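Local coordinates for protein cell death-related nuclease 4 (PDB 5DK5) that degrades RNA and DNA as a metal-dependent 3'-5' exonuclease of the DEDDh family and takes part in apoptotic DNA degradation in Caenorhabditis elegans, at residues 25-30 with 41-46. Sequence-based numbering, arbitrary orientation.
Sequences DFETTS and VIQFAI
D25 and E27 pair with A45 and Q43 where two neighbouring antiparallel strands, 20-28 and 41-50, meet in the buried interior of the mixed sheet of the nuclease domain. D25 N reaches A45 O at 2.9 Å and A45 N returns to D25 O at 3.1 Å, whereas E27 N binds Q43 O. Beyond this pair the register slips by one residue: E27 O accepts both I42 N, at 2.8 Å and almost straight (178°), and Q43 N, at 3.3 Å, which makes a classic beta bulge. I42 then lays CD1 against T28 O and CG2 against T29 CG2, 3.5 Å apart.

On the sheet face packed by helices 95-109 and 124-136, F26 directs its CE1 edge over the centre of the F44 ring in an edge-to-face pair (centroids 4.5 Å apart, planes at 59°), while F26 CD1 touches V41 CG1.

The other face carries D25 and E27, both magnesium ligands, under helix 191-207. D25 OD1 and E27 OE2 lie 2.9 Å apart with D194 close by, a cluster of acidic groups that a bound cation would be expected to stabilise. Here a magnesium ion lies near D25 and the MES inhibitor near E27. The Asp-X-Glu on this strand, supplying two of the acidic metal ligands, is the first motif of the DEDDh exonuclease active site on an RNase H-like fold.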
ATOM      1  N   ASP B  25     -21.847  -5.310   4.600  1.00 34.18           N
ATOM      2  CA  ASP B  25     -20.754  -4.417   4.969  1.00 34.65           C
ATOM      3  C   ASP B  25     -19.430  -4.827   4.330  1.00 30.36           C
ATOM      4  O   ASP B  25     -18.993  -5.971   4.461  1.00 26.47           O
ATOM      5  CB  ASP B  25     -20.585  -4.375   6.486  1.00 38.40           C
ATOM      6  CG  ASP B  25     -19.492  -3.420   6.920  1.00 42.83           C
ATOM      7  OD1 ASP B  25     -18.307  -3.813   6.909  1.00 45.48           O
ATOM      8  OD2 ASP B  25     -19.820  -2.269   7.269  1.00 44.49           O
ATOM      9  N   PHE B  26     -18.799  -3.875   3.649  1.00 29.46           N
ATOM     10  CA  PHE B  26     -17.468  -4.067   3.089  1.00 28.05           C
ATOM     11  C   PHE B  26     -16.445  -3.233   3.849  1.00 28.81           C
ATOM     12  O   PHE B  26     -16.717  -2.097   4.236  1.00 31.85           O
ATOM     13  CB  PHE B  26     -17.427  -3.683   1.606  1.00 25.74           C
ATOM     14  CG  PHE B  26     -18.142  -4.643   0.698  1.00 26.27           C
ATOM     15  CD1 PHE B  26     -17.807  -5.986   0.676  1.00 25.19           C
ATOM     16  CD2 PHE B  26     -19.131  -4.192  -0.162  1.00 28.66           C
ATOM     17  CE1 PHE B  26     -18.456  -6.863  -0.171  1.00 26.36           C
ATOM     18  CE2 PHE B  26     -19.783  -5.063  -1.010  1.00 29.08           C
ATOM     19  CZ  PHE B  26     -19.445  -6.402  -1.015  1.00 28.07           C
ATOM     20  N   GLU B  27     -15.276  -3.819   4.074  1.00 26.82           N
ATOM     21  CA  GLU B  27     -14.105  -3.072   4.515  1.00 27.30           C
ATOM     22  C   GLU B  27     -13.054  -3.190   3.426  1.00 25.05           C
ATOM     23  O   GLU B  27     -12.944  -4.234   2.780  1.00 23.41           O
ATOM     24  CB  GLU B  27     -13.580  -3.596   5.850  1.00 30.29           C
ATOM     25  CG  GLU B  27     -14.605  -3.531   6.973  1.00 36.12           C
ATOM     26  CD  GLU B  27     -15.067  -2.116   7.278  1.00 38.57           C
ATOM     27  OE1 GLU B  27     -14.250  -1.179   7.146  1.00 35.75           O
ATOM     28  OE2 GLU B  27     -16.251  -1.943   7.644  1.00 40.93           O
ATOM     29  N   THR B  28     -12.294  -2.118   3.217  1.00 24.47           N
ATOM     30  CA  THR B  28     -11.346  -2.056   2.111  1.00 23.03           C
ATOM     31  C   THR B  28      -9.950  -1.648   2.556  1.00 22.54           C
ATOM     32  O   THR B  28      -9.747  -1.178   3.676  1.00 22.25           O
ATOM     33  CB  THR B  28     -11.806  -1.051   1.027  1.00 22.59           C
ATOM     34  OG1 THR B  28     -11.637   0.291   1.506  1.00 19.20           O
ATOM     35  CG2 THR B  28     -13.268  -1.278   0.649  1.00 23.55           C
ATOM     36  N   THR B  29      -8.988  -1.835   1.660  1.00 22.58           N
ATOM     37  CA  THR B  29      -7.679  -1.226   1.823  1.00 21.31           C
ATOM     38  C   THR B  29      -7.868   0.281   1.776  1.00 21.42           C
ATOM     39  O   THR B  29      -8.835   0.770   1.191  1.00 22.74           O
ATOM     40  CB  THR B  29      -6.698  -1.666   0.730  1.00 19.68           C
ATOM     41  OG1 THR B  29      -7.265  -1.391  -0.557  1.00 19.89           O
ATOM     42  CG2 THR B  29      -6.400  -3.153   0.843  1.00 16.39           C
ATOM     43  N   SER B  30      -6.953   1.019   2.393  1.00 19.72           N
ATOM     44  CA  SER B  30      -7.059   2.469   2.417  1.00 20.52           C
ATOM     45  C   SER B  30      -5.784   3.132   2.916  1.00 19.77           C
ATOM     46  O   SER B  30      -4.929   2.496   3.534  1.00 18.75           O
ATOM     47  CB  SER B  30      -8.232   2.901   3.297  1.00 21.43           C
ATOM     48  OG  SER B  30      -8.063   2.426   4.621  1.00 21.25           O
ATOM     49  N   VAL B  41     -11.639  -4.616  -1.586  1.00 20.79           N
ATOM     50  CA  VAL B  41     -12.327  -5.285  -0.488  1.00 20.86           C
ATOM     51  C   VAL B  41     -11.388  -6.251   0.228  1.00 19.49           C
ATOM     52  O   VAL B  41     -10.709  -7.052  -0.415  1.00 18.29           O
ATOM     53  CB  VAL B  41     -13.563  -6.058  -0.991  1.00 23.31           C
ATOM     54  CG1 VAL B  41     -14.228  -6.826   0.149  1.00 24.67           C
ATOM     55  CG2 VAL B  41     -14.557  -5.110  -1.636  1.00 21.78           C
ATOM     56  N   ILE B  42     -11.360  -6.176   1.558  1.00 18.10           N
ATOM     57  CA  ILE B  42     -10.538  -7.076   2.366  1.00 19.19           C
ATOM     58  C   ILE B  42     -11.368  -7.813   3.418  1.00 20.97           C
ATOM     59  O   ILE B  42     -10.882  -8.750   4.052  1.00 22.07           O
ATOM     60  CB  ILE B  42      -9.387  -6.320   3.062  1.00 17.57           C
ATOM     61  CG1 ILE B  42      -9.924  -5.133   3.863  1.00 19.55           C
ATOM     62  CG2 ILE B  42      -8.372  -5.848   2.024  1.00 16.95           C
ATOM     63  CD1 ILE B  42      -8.855  -4.397   4.649  1.00 22.80           C
ATOM     64  N   GLN B  43     -12.616  -7.392   3.603  1.00 23.99           N
ATOM     65  CA  GLN B  43     -13.556  -8.154   4.418  1.00 24.71           C
ATOM     66  C   GLN B  43     -14.977  -8.030   3.873  1.00 25.55           C
ATOM     67  O   GLN B  43     -15.412  -6.953   3.463  1.00 25.68           O
ATOM     68  CB  GLN B  43     -13.509  -7.708   5.878  1.00 25.30           C
ATOM     69  CG  GLN B  43     -14.316  -8.610   6.802  1.00 28.41           C
ATOM     70  CD  GLN B  43     -14.056  -8.343   8.271  1.00 31.67           C
ATOM     71  OE1 GLN B  43     -13.407  -7.362   8.634  1.00 34.58           O
ATOM     72  NE2 GLN B  43     -14.566  -9.222   9.126  1.00 31.54           N
ATOM     73  N   PHE B  44     -15.684  -9.156   3.881  1.00 26.09           N
ATOM     74  CA  PHE B  44     -17.009  -9.285   3.287  1.00 25.55           C
ATOM     75  C   PHE B  44     -17.958  -9.852   4.343  1.00 25.53           C
ATOM     76  O   PHE B  44     -17.912 -11.046   4.637  1.00 29.34           O
ATOM     77  CB  PHE B  44     -16.930 -10.197   2.054  1.00 27.77           C
ATOM     78  CG  PHE B  44     -18.110 -10.102   1.123  1.00 30.66           C
ATOM     79  CD1 PHE B  44     -19.344  -9.649   1.558  1.00 34.47           C
ATOM     80  CD2 PHE B  44     -17.975 -10.483  -0.203  1.00 33.13           C
ATOM     81  CE1 PHE B  44     -20.417  -9.575   0.687  1.00 37.05           C
ATOM     82  CE2 PHE B  44     -19.043 -10.410  -1.076  1.00 34.71           C
ATOM     83  CZ  PHE B  44     -20.264  -9.958  -0.632  1.00 36.27           C
ATOM     84  N   ALA B  45     -18.812  -8.998   4.906  1.00 23.10           N
ATOM     85  CA  ALA B  45     -19.650  -9.381   6.043  1.00 24.21           C
ATOM     86  C   ALA B  45     -21.137  -9.153   5.782  1.00 25.60           C
ATOM     87  O   ALA B  45     -21.545  -8.078   5.340  1.00 26.50           O
ATOM     88  CB  ALA B  45     -19.220  -8.619   7.288  1.00 26.64           C
ATOM     89  N   ILE B  46     -21.936 -10.176   6.069  1.00 25.20           N
ATOM     90  CA  ILE B  46     -23.388 -10.099   5.935  1.00 27.01           C
ATOM     91  C   ILE B  46     -24.067 -10.774   7.125  1.00 27.03           C
ATOM     92  O   ILE B  46     -23.598 -11.800   7.618  1.00 27.96           O
ATOM     93  CB  ILE B  46     -23.886 -10.762   4.627  1.00 29.15           C
ATOM     94  CG1 ILE B  46     -23.243 -10.099   3.405  1.00 29.86           C
ATOM     95  CG2 ILE B  46     -25.413 -10.675   4.527  1.00 30.54           C
ATOM     96  CD1 ILE B  46     -23.552 -10.792   2.088  1.00 30.96           C
TER